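Local structure of holo-[acyl-carrier-protein] synthase (Thermotoga maritima, 5XUM) at residues K109-I114 / E128-S133; S121-R126 / S155-V160; W137-S142 / F146-L151. The protein is a holo-[acyl-carrier-protein] synthase of the 4'-phosphopantetheinyl transferase superfamily, found here in an assembly of three protein chains. All coordinates share one frame; numbering follows the deposited sequence.

Contact 1. Residues K109-I114 / E128-S133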
loop_
_atom_site.group_PDB
_atom_site.type_symbol
_atom_site.label_atom_id
_atom_site.label_comp_id
_atom_site.label_asym_id
_atom_site.label_seq_id
_atom_site.Cartn_x
_atom_site.Cartn_y
_atom_site.Cartn_z
ATOM N N LYS A 109 9.529 -4.682 3.169
ATOM C CA LYS A 109 10.687 -5.558 3.295
ATOM C C LYS A 109 10.493 -6.759 2.375
ATOM O O LYS A 109 9.617 -7.599 2.604
ATOM C CB LYS A 109 10.909 -5.989 4.754
ATOM C CG LYS A 109 11.915 -7.126 4.964
ATOM C CD LYS A 109 13.305 -6.784 4.449
ATOM C CE LYS A 109 14.251 -7.969 4.584
ATOM N NZ LYS A 109 15.437 -7.814 3.701
ATOM N N ARG A 110 11.297 -6.814 1.319
ATOM C CA ARG A 110 11.306 -7.960 0.421
ATOM C C ARG A 110 12.439 -8.894 0.806
ATOM O O ARG A 110 13.513 -8.442 1.211
ATOM C CB ARG A 110 11.509 -7.527 -1.027
ATOM C CG ARG A 110 10.329 -6.824 -1.673
ATOM C CD ARG A 110 10.567 -6.735 -3.169
ATOM N NE ARG A 110 9.740 -5.722 -3.818
ATOM C CZ ARG A 110 9.911 -5.314 -5.072
ATOM N NH1 ARG A 110 10.887 -5.827 -5.813
ATOM N NH2 ARG A 110 9.112 -4.389 -5.586
ATOM N N LYS A 111 12.187 -10.193 0.678
ATOM C CA LYS A 111 13.233 -11.204 0.791
ATOM C C LYS A 111 14.268 -10.928 -0.297
ATOM O O LYS A 111 13.915 -10.784 -1.470
ATOM C CB LYS A 111 12.628 -12.607 0.635
ATOM C CG LYS A 111 13.632 -13.754 0.598
ATOM C CD LYS A 111 12.941 -15.064 0.239
ATOM C CE LYS A 111 13.935 -16.170 -0.087
ATOM N NZ LYS A 111 14.633 -16.696 1.120
ATOM N N GLY A 112 15.533 -10.824 0.103
ATOM C CA GLY A 112 16.627 -10.578 -0.832
ATOM C C GLY A 112 16.642 -9.164 -1.379
ATOM O O GLY A 112 16.364 -8.207 -0.648
ATOM N N ASP A 113 16.966 -9.045 -2.669
ATOM C CA ASP A 113 17.038 -7.754 -3.378
ATOM C C ASP A 113 18.077 -6.792 -2.797
ATOM O O ASP A 113 17.948 -5.570 -2.911
ATOM C CB ASP A 113 15.655 -7.086 -3.481
ATOM C CG ASP A 113 14.978 -7.340 -4.816
ATOM O OD1 ASP A 113 15.639 -7.183 -5.866
ATOM O OD2 ASP A 113 13.774 -7.675 -4.819
ATOM N N ILE A 114 19.104 -7.363 -2.177
ATOM C CA ILE A 114 20.250 -6.613 -1.689
ATOM C C ILE A 114 21.478 -7.159 -2.417
ATOM O O ILE A 114 21.818 -8.335 -2.275
ATOM C CB ILE A 114 20.390 -6.735 -0.155
ATOM C CG1 ILE A 114 19.194 -6.064 0.539
ATOM C CG2 ILE A 114 21.695 -6.116 0.328
ATOM C CD1 ILE A 114 18.810 -6.696 1.856
ATOM N N GLU A 128 22.828 -15.415 4.079
ATOM C CA GLU A 128 22.159 -16.328 3.169
ATOM C C GLU A 128 22.311 -15.768 1.755
ATOM O O GLU A 128 21.727 -14.736 1.422
ATOM C CB GLU A 128 20.681 -16.448 3.556
ATOM C CG GLU A 128 19.867 -17.427 2.720
ATOM C CD GLU A 128 18.388 -17.426 3.076
ATOM O OE1 GLU A 128 17.645 -18.257 2.512
ATOM O OE2 GLU A 128 17.960 -16.602 3.915
ATOM N N VAL A 129 23.123 -16.440 0.943
ATOM C CA VAL A 129 23.382 -16.025 -0.438
ATOM C C VAL A 129 22.389 -16.712 -1.376
ATOM O O VAL A 129 22.217 -17.931 -1.321
ATOM C CB VAL A 129 24.843 -16.322 -0.858
ATOM C CG1 VAL A 129 25.067 -16.025 -2.334
ATOM C CG2 VAL A 129 25.816 -15.516 -0.009
ATOM N N LEU A 130 21.743 -15.923 -2.231
ATOM C CA LEU A 130 20.637 -16.414 -3.060
ATOM C C LEU A 130 21.002 -16.629 -4.529
ATOM O O LEU A 130 20.826 -17.728 -5.058
ATOM C CB LEU A 130 19.423 -15.483 -2.942
ATOM C CG LEU A 130 18.732 -15.378 -1.578
ATOM C CD1 LEU A 130 17.871 -14.124 -1.512
ATOM C CD2 LEU A 130 17.907 -16.622 -1.269
ATOM N N GLU A 131 21.500 -15.579 -5.182
ATOM C CA GLU A 131 21.809 -15.620 -6.614
ATOM C C GLU A 131 23.035 -14.791 -6.980
ATOM O O GLU A 131 23.425 -13.879 -6.248
ATOM C CB GLU A 131 20.607 -15.145 -7.441
ATOM C CG GLU A 131 19.606 -16.234 -7.794
ATOM C CD GLU A 131 18.500 -15.750 -8.716
ATOM O OE1 GLU A 131 18.765 -14.885 -9.581
ATOM O OE2 GLU A 131 17.360 -16.243 -8.583
ATOM N N ARG A 132 23.629 -15.120 -8.125
ATOM C CA ARG A 132 24.741 -14.361 -8.688
ATOM C C ARG A 132 24.291 -13.655 -9.966
ATOM O O ARG A 132 23.633 -14.255 -10.819
ATOM C CB ARG A 132 25.939 -15.285 -8.965
ATOM C CG ARG A 132 27.104 -14.646 -9.717
ATOM C CD ARG A 132 27.876 -13.649 -8.864
ATOM N NE ARG A 132 28.681 -12.743 -9.684
ATOM C CZ ARG A 132 29.422 -11.743 -9.209
ATOM N NH1 ARG A 132 30.110 -10.980 -10.046
ATOM N NH2 ARG A 132 29.480 -11.498 -7.906
ATOM N N SER A 133 24.645 -12.379 -10.084
ATOM C CA SER A 133 24.352 -11.591 -11.276
ATOM C C SER A 133 25.580 -10.785 -11.698
ATOM O O SER A 133 26.642 -10.888 -11.079
ATOM C CB SER A 133 23.156 -10.667 -11.028
ATOM O OG SER A 133 23.431 -9.743 -9.988
#
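L130 meets the backbone of G112 where the loop between strands 100-108 and 114-117 passes the outermost strand of a four-stranded antiparallel sheet. Two residues of that strand, L130 and E131, stand across from the single residue E138 of the neighbouring strand 137-140, a classic beta bulge. Close packing is confined to one branch, L130 CD1, which lies 3.8 Å from G112 CA. G112 is buried, brings no side chain of its own, and has a positive phi (72°), a backbone shape that suits glycine. Its N-H is taken by the carboxylate of E140, and the next N-H, of D113, by that of E138, so both bonds tie the loop to strand 137-140 beside the bulge. Toward solvent the contact becomes loose. K111 is extended as far as CE and bends only at its last torsion (chi4 73°), which carries the ammonium group past the leucine toward the carboxylate of E128. The two charged chains cross at about a right angle, and both residues are exposed, so the attraction is probably well screened by water. R110 forms a salt bridge with D113, NH1 to OD2 at 3.6 Å, and its NH2 hydrogen-bonds to O of I2 of a neighbouring subunit. The link from K111 NZ to E128 OE1 is a long salt bridge of 3.7 Å, and the same NZ lies 4.1 Å from L130 CD2.

Contact 2. Residues S121-R126 / S155-V160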
loop_
_atom_site.group_PDB
_atom_site.type_symbol
_atom_site.label_atom_id
_atom_site.label_comp_id
_atom_site.label_asym_id
_atom_site.label_seq_id
_atom_site.Cartn_x
_atom_site.Cartn_y
_atom_site.Cartn_z
ATOM N N SER A 121 33.081 -16.772 -0.266
ATOM C CA SER A 121 33.274 -17.431 1.024
ATOM C C SER A 121 33.007 -16.493 2.205
ATOM O O SER A 121 32.381 -16.895 3.187
ATOM C CB SER A 121 34.685 -18.019 1.116
ATOM O OG SER A 121 34.854 -18.748 2.318
ATOM N N PHE A 122 33.482 -15.252 2.096
ATOM C CA PHE A 122 33.242 -14.216 3.105
ATOM C C PHE A 122 31.747 -13.998 3.341
ATOM O O PHE A 122 31.303 -13.880 4.487
ATOM C CB PHE A 122 33.909 -12.899 2.681
ATOM C CG PHE A 122 33.618 -11.735 3.597
ATOM C CD1 PHE A 122 34.478 -11.425 4.646
ATOM C CD2 PHE A 122 32.492 -10.936 3.399
ATOM C CE1 PHE A 122 34.217 -10.350 5.484
ATOM C CE2 PHE A 122 32.224 -9.860 4.236
ATOM C CZ PHE A 122 33.088 -9.568 5.281
ATOM N N LEU A 123 30.982 -13.947 2.252
ATOM C CA LEU A 123 29.552 -13.650 2.313
ATOM C C LEU A 123 28.719 -14.818 2.833
ATOM O O LEU A 123 27.777 -14.607 3.597
ATOM C CB LEU A 123 29.032 -13.188 0.946
ATOM C CG LEU A 123 29.631 -11.911 0.340
ATOM C CD1 LEU A 123 29.153 -11.732 -1.095
ATOM C CD2 LEU A 123 29.318 -10.672 1.169
ATOM N N ARG A 124 29.074 -16.038 2.428
ATOM C CA ARG A 124 28.331 -17.244 2.823
ATOM C C ARG A 124 28.458 -17.585 4.308
ATOM O O ARG A 124 27.581 -18.241 4.873
ATOM C CB ARG A 124 28.733 -18.446 1.965
ATOM C CG ARG A 124 28.247 -18.362 0.527
ATOM C CD ARG A 124 28.356 -19.696 -0.194
ATOM N NE ARG A 124 28.153 -19.548 -1.636
ATOM C CZ ARG A 124 26.969 -19.568 -2.244
ATOM N NH1 ARG A 124 26.901 -19.420 -3.561
ATOM N NH2 ARG A 124 25.851 -19.731 -1.547
ATOM N N LYS A 125 29.552 -17.141 4.927
ATOM C CA LYS A 125 29.757 -17.296 6.367
ATOM C C LYS A 125 28.788 -16.422 7.158
ATOM O O LYS A 125 28.354 -16.793 8.250
ATOM C CB LYS A 125 31.187 -16.910 6.758
ATOM C CG LYS A 125 32.275 -17.867 6.305
ATOM C CD LYS A 125 33.642 -17.265 6.586
ATOM C CE LYS A 125 34.732 -17.954 5.785
ATOM N NZ LYS A 125 36.063 -17.336 6.034
ATOM N N ARG A 126 28.457 -15.264 6.592
ATOM C CA ARG A 126 27.691 -14.241 7.299
ATOM C C ARG A 126 26.234 -14.147 6.847
ATOM O O ARG A 126 25.346 -13.906 7.666
ATOM C CB ARG A 126 28.386 -12.883 7.160
ATOM C CG ARG A 126 29.731 -12.811 7.868
ATOM C CD ARG A 126 30.620 -11.721 7.293
ATOM N NE ARG A 126 31.893 -11.619 8.011
ATOM C CZ ARG A 126 32.955 -12.393 7.792
ATOM N NH1 ARG A 126 34.061 -12.210 8.502
ATOM N NH2 ARG A 126 32.922 -13.348 6.867
ATOM N N SER A 155 35.979 -4.982 5.031
ATOM C CA SER A 155 36.628 -6.012 4.228
ATOM C C SER A 155 36.793 -5.510 2.791
ATOM O O SER A 155 36.707 -4.306 2.533
ATOM C CB SER A 155 35.795 -7.296 4.259
ATOM O OG SER A 155 36.352 -8.295 3.421
ATOM N N GLY A 156 37.032 -6.432 1.862
ATOM C CA GLY A 156 37.112 -6.100 0.443
ATOM C C GLY A 156 35.772 -6.255 -0.252
ATOM O O GLY A 156 35.705 -6.751 -1.378
ATOM N N CYS A 157 34.708 -5.825 0.424
ATOM C CA CYS A 157 33.344 -5.956 -0.086
ATOM C C CYS A 157 32.659 -4.604 -0.283
ATOM O O CYS A 157 33.034 -3.607 0.341
ATOM C CB CYS A 157 32.508 -6.841 0.839
ATOM S SG CYS A 157 32.945 -8.592 0.791
ATOM N N ARG A 158 31.645 -4.587 -1.146
ATOM C CA ARG A 158 30.950 -3.356 -1.501
ATOM C C ARG A 158 29.443 -3.585 -1.636
ATOM O O ARG A 158 29.008 -4.559 -2.258
ATOM C CB ARG A 158 31.528 -2.793 -2.806
ATOM C CG ARG A 158 31.068 -1.386 -3.161
ATOM C CD ARG A 158 31.802 -0.847 -4.381
ATOM N NE ARG A 158 31.533 -1.622 -5.593
ATOM C CZ ARG A 158 30.539 -1.381 -6.446
ATOM N NH1 ARG A 158 29.694 -0.379 -6.233
ATOM N NH2 ARG A 158 30.387 -2.149 -7.517
ATOM N N LEU A 159 28.656 -2.691 -1.041
ATOM C CA LEU A 159 27.205 -2.692 -1.230
ATOM C C LEU A 159 26.870 -2.044 -2.572
ATOM O O LEU A 159 27.150 -0.864 -2.785
ATOM C CB LEU A 159 26.499 -1.966 -0.077
ATOM C CG LEU A 159 24.991 -1.685 -0.183
ATOM C CD1 LEU A 159 24.169 -2.963 -0.285
ATOM C CD2 LEU A 159 24.532 -0.853 1.002
ATOM N N VAL A 160 26.279 -2.827 -3.471
ATOM C CA VAL A 160 25.949 -2.358 -4.817
ATOM C C VAL A 160 24.555 -1.731 -4.848
ATOM O O VAL A 160 24.394 -0.586 -5.273
ATOM C CB VAL A 160 26.055 -3.492 -5.865
ATOM C CG1 VAL A 160 25.757 -2.967 -7.263
ATOM C CG2 VAL A 160 27.441 -4.129 -5.830
#
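F122 swings its ring off helix 120-126 with CG trans to the backbone N (chi1 175°), while C157 turns its sulfur back beside its own N (chi1 -71°), and the two rotations bring SG against one flank of the ring. SG lies 3.5 Å from F122 CD2 and 3.7 Å from F122 CE2. It stands 4.2 Å from the centroid of the F122 ring, an oblique sulfur-aromatic contact. S155, in the loop leading to strand 158-162, covers one face of the same ring: its OG sits over the rim, 3.6 Å from F122 CE1, and its CB packs equally close to that carbon. The opposite face is taken by R126 of the same segment as the ring. Its side chain folds back so that F122 CE1 lies above the centre of the guanidinium group, and NH2 donates to F122 O at 2.9 Å. That bond meets a lone pair in the carbonyl plane, nearly in the guanidinium plane too, and is moderately bent (147° at the hydrogen). L123 CD2 adds a methyl group at the ring edge and also reaches C157 SG at 4.2 Å. L123 and C157 also both pack on L152 of helix 145-154. No hydrogen bond joins the two segments. The helix is therefore held to the loop by sulfur, hydroxyl and aliphatic packing on an aromatic ring, while R126, bonded to F122 O and lying over the ring, probably restricts its movement.

Contact 3. Residues W137-S142 / F146-L151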
loop_
_atom_site.group_PDB
_atom_site.type_symbol
_atom_site.label_atom_id
_atom_site.label_comp_id
_atom_site.label_asym_id
_atom_site.label_seq_id
_atom_site.Cartn_x
_atom_site.Cartn_y
_atom_site.Cartn_z
ATOM N N TRP A 137 26.505 -10.356 -5.881
ATOM C CA TRP A 137 25.781 -11.397 -5.156
ATOM C C TRP A 137 24.524 -10.853 -4.535
ATOM O O TRP A 137 24.542 -9.786 -3.913
ATOM C CB TRP A 137 26.663 -12.003 -4.070
ATOM C CG TRP A 137 27.887 -12.713 -4.597
ATOM C CD1 TRP A 137 29.183 -12.213 -4.702
ATOM C CD2 TRP A 137 27.969 -14.088 -5.112
ATOM N NE1 TRP A 137 30.032 -13.153 -5.228
ATOM C CE2 TRP A 137 29.370 -14.300 -5.497
ATOM C CE3 TRP A 137 27.057 -15.125 -5.287
ATOM C CZ2 TRP A 137 29.812 -15.502 -6.029
ATOM C CZ3 TRP A 137 27.516 -16.335 -5.824
ATOM C CH2 TRP A 137 28.860 -16.516 -6.186
ATOM N N GLU A 138 23.421 -11.581 -4.701
ATOM C CA GLU A 138 22.170 -11.240 -4.030
ATOM C C GLU A 138 22.108 -11.958 -2.687
ATOM O O GLU A 138 22.217 -13.185 -2.624
ATOM C CB GLU A 138 20.951 -11.599 -4.892
ATOM C CG GLU A 138 19.632 -11.062 -4.340
ATOM C CD GLU A 138 18.403 -11.568 -5.079
ATOM O OE1 GLU A 138 17.280 -11.295 -4.604
ATOM O OE2 GLU A 138 18.544 -12.235 -6.129
ATOM N N ILE A 139 21.950 -11.185 -1.618
ATOM C CA ILE A 139 21.889 -11.734 -0.264
ATOM C C ILE A 139 20.578 -11.369 0.430
ATOM O O ILE A 139 19.917 -10.393 0.058
ATOM C CB ILE A 139 23.087 -11.272 0.610
ATOM C CG1 ILE A 139 23.100 -9.743 0.771
ATOM C CG2 ILE A 139 24.408 -11.786 0.035
ATOM C CD1 ILE A 139 23.919 -9.245 1.943
ATOM N N GLU A 140 20.200 -12.170 1.421
ATOM C CA GLU A 140 19.136 -11.799 2.341
ATOM C C GLU A 140 19.761 -11.370 3.661
ATOM O O GLU A 140 20.560 -12.101 4.247
ATOM C CB GLU A 140 18.140 -12.953 2.543
ATOM C CG GLU A 140 17.205 -12.815 3.749
ATOM C CD GLU A 140 16.339 -11.556 3.742
ATOM O OE1 GLU A 140 16.248 -10.865 2.706
ATOM O OE2 GLU A 140 15.737 -11.250 4.794
ATOM N N THR A 141 19.408 -10.167 4.106
ATOM C CA THR A 141 19.838 -9.660 5.407
ATOM C C THR A 141 18.818 -8.674 5.977
ATOM O O THR A 141 18.117 -7.984 5.228
ATOM C CB THR A 141 21.250 -9.021 5.359
ATOM O OG1 THR A 141 21.594 -8.518 6.656
ATOM C CG2 THR A 141 21.322 -7.878 4.349
ATOM N N SER A 142 18.738 -8.629 7.305
ATOM C CA SER A 142 17.888 -7.672 8.006
ATOM C C SER A 142 18.715 -6.510 8.555
ATOM O O SER A 142 18.216 -5.700 9.335
ATOM C CB SER A 142 17.122 -8.363 9.137
ATOM O OG SER A 142 16.242 -9.347 8.623
ATOM N N PHE A 146 23.291 1.344 6.330
ATOM C CA PHE A 146 24.559 1.917 6.789
ATOM C C PHE A 146 25.352 0.951 7.667
ATOM O O PHE A 146 26.582 0.935 7.616
ATOM C CB PHE A 146 24.344 3.252 7.502
ATOM C CG PHE A 146 24.034 4.386 6.570
ATOM C CD1 PHE A 146 25.059 5.107 5.967
ATOM C CD2 PHE A 146 22.716 4.731 6.286
ATOM C CE1 PHE A 146 24.776 6.154 5.103
ATOM C CE2 PHE A 146 22.428 5.772 5.422
ATOM C CZ PHE A 146 23.458 6.487 4.832
ATOM N N THR A 147 24.641 0.154 8.461
ATOM C CA THR A 147 25.256 -0.911 9.250
ATOM C C THR A 147 25.897 -1.937 8.314
ATOM O O THR A 147 27.046 -2.339 8.519
ATOM C CB THR A 147 24.229 -1.596 10.179
ATOM O OG1 THR A 147 23.607 -0.610 11.008
ATOM C CG2 THR A 147 24.900 -2.644 11.070
ATOM N N LEU A 148 25.155 -2.341 7.285
ATOM C CA LEU A 148 25.656 -3.274 6.279
ATOM C C LEU A 148 26.839 -2.689 5.503
ATOM O O LEU A 148 27.841 -3.373 5.290
ATOM C CB LEU A 148 24.534 -3.697 5.320
ATOM C CG LEU A 148 24.868 -4.680 4.191
ATOM C CD1 LEU A 148 25.288 -6.042 4.730
ATOM C CD2 LEU A 148 23.696 -4.821 3.229
ATOM N N LYS A 149 26.714 -1.425 5.102
ATOM C CA LYS A 149 27.746 -0.720 4.334
ATOM C C LYS A 149 29.079 -0.648 5.085
ATOM O O LYS A 149 30.142 -0.866 4.498
ATOM C CB LYS A 149 27.257 0.687 3.973
ATOM C CG LYS A 149 28.096 1.422 2.941
ATOM C CD LYS A 149 27.532 2.812 2.686
ATOM C CE LYS A 149 28.506 3.683 1.906
ATOM N NZ LYS A 149 28.673 3.237 0.495
ATOM N N LYS A 150 29.007 -0.350 6.381
ATOM C CA LYS A 150 30.182 -0.237 7.242
ATOM C C LYS A 150 30.852 -1.597 7.468
ATOM O O LYS A 150 32.080 -1.683 7.559
ATOM C CB LYS A 150 29.786 0.395 8.581
ATOM C CG LYS A 150 30.950 0.844 9.452
ATOM C CD LYS A 150 30.469 1.231 10.842
ATOM C CE LYS A 150 31.632 1.580 11.755
ATOM N NZ LYS A 150 31.183 1.811 13.156
ATOM N N LEU A 151 30.039 -2.646 7.555
ATOM C CA LEU A 151 30.533 -4.009 7.742
ATOM C C LEU A 151 31.280 -4.509 6.504
ATOM O O LEU A 151 32.317 -5.161 6.624
ATOM C CB LEU A 151 29.374 -4.954 8.099
ATOM C CG LEU A 151 29.646 -6.428 8.433
ATOM C CD1 LEU A 151 28.654 -6.925 9.471
ATOM C CD2 LEU A 151 29.609 -7.314 7.194
#
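Strand 137-140 and the residue after it run past helix 145-154, the nearest CA atoms, those of T141 and L148, being 8.7 Å apart. Of residues 146-151, L148 makes the contact. Its CG extends trans to the backbone N (chi1 180°), and the forked end of the side chain lies against both T141 and I139. The nearest approach to the threonine is L148 CD2 to T141 CG2 at 4.0 Å, the two side chains meeting at a slant. L148 CD1 comes to 4.5 Å from I139 CD1, a looser touch. T141 is split by its chi1 (179°): the methyl is presented to the leucine, while OG1 is directed to the N-H of L143 in the turn that leads to the helix. All three residues are buried. I114 of an inner strand, 114-117, touches each of them, as does F127, so the leucine is set into an apolar patch lined by strand and loop residues. At the start of the helix, D84 receives bonds from the N-H of F146 and the hydroxyl of T147, which probably helps to fix the first turn. No hydrogen bond crosses between the segments. The join is thus purely hydrophobic, and the one polar side-chain atom among the three touching residues, T141 OG1, accepts a hydrogen bond from L143 N, which probably offsets part of the cost of burying it beside the leucine.

Overall arrangement
All three contacts gather around one antiparallel sheet, ordered 128-132, 137-140, 114-117, 158-162, in the C-terminal part of the chain. Contact 1 lies at the outer strand 128-132; contact 2 joins helix 120-126 to the run into the opposite outer strand, 158-162; contact 3 sets helix 145-154 against strand 137-140. The centres of contacts 1 and 2 are about 13 Å apart. Those of contacts 1 and 3 are about 10 Å apart, and those of contacts 2 and 3 about 8 Å. Both segments of contact 1 precede those of contact 3, whereas the second segment of contact 1 falls between the two of contact 2, which also bracket contact 3. The shared sheet and this crossed order probably hold the C-terminal part together.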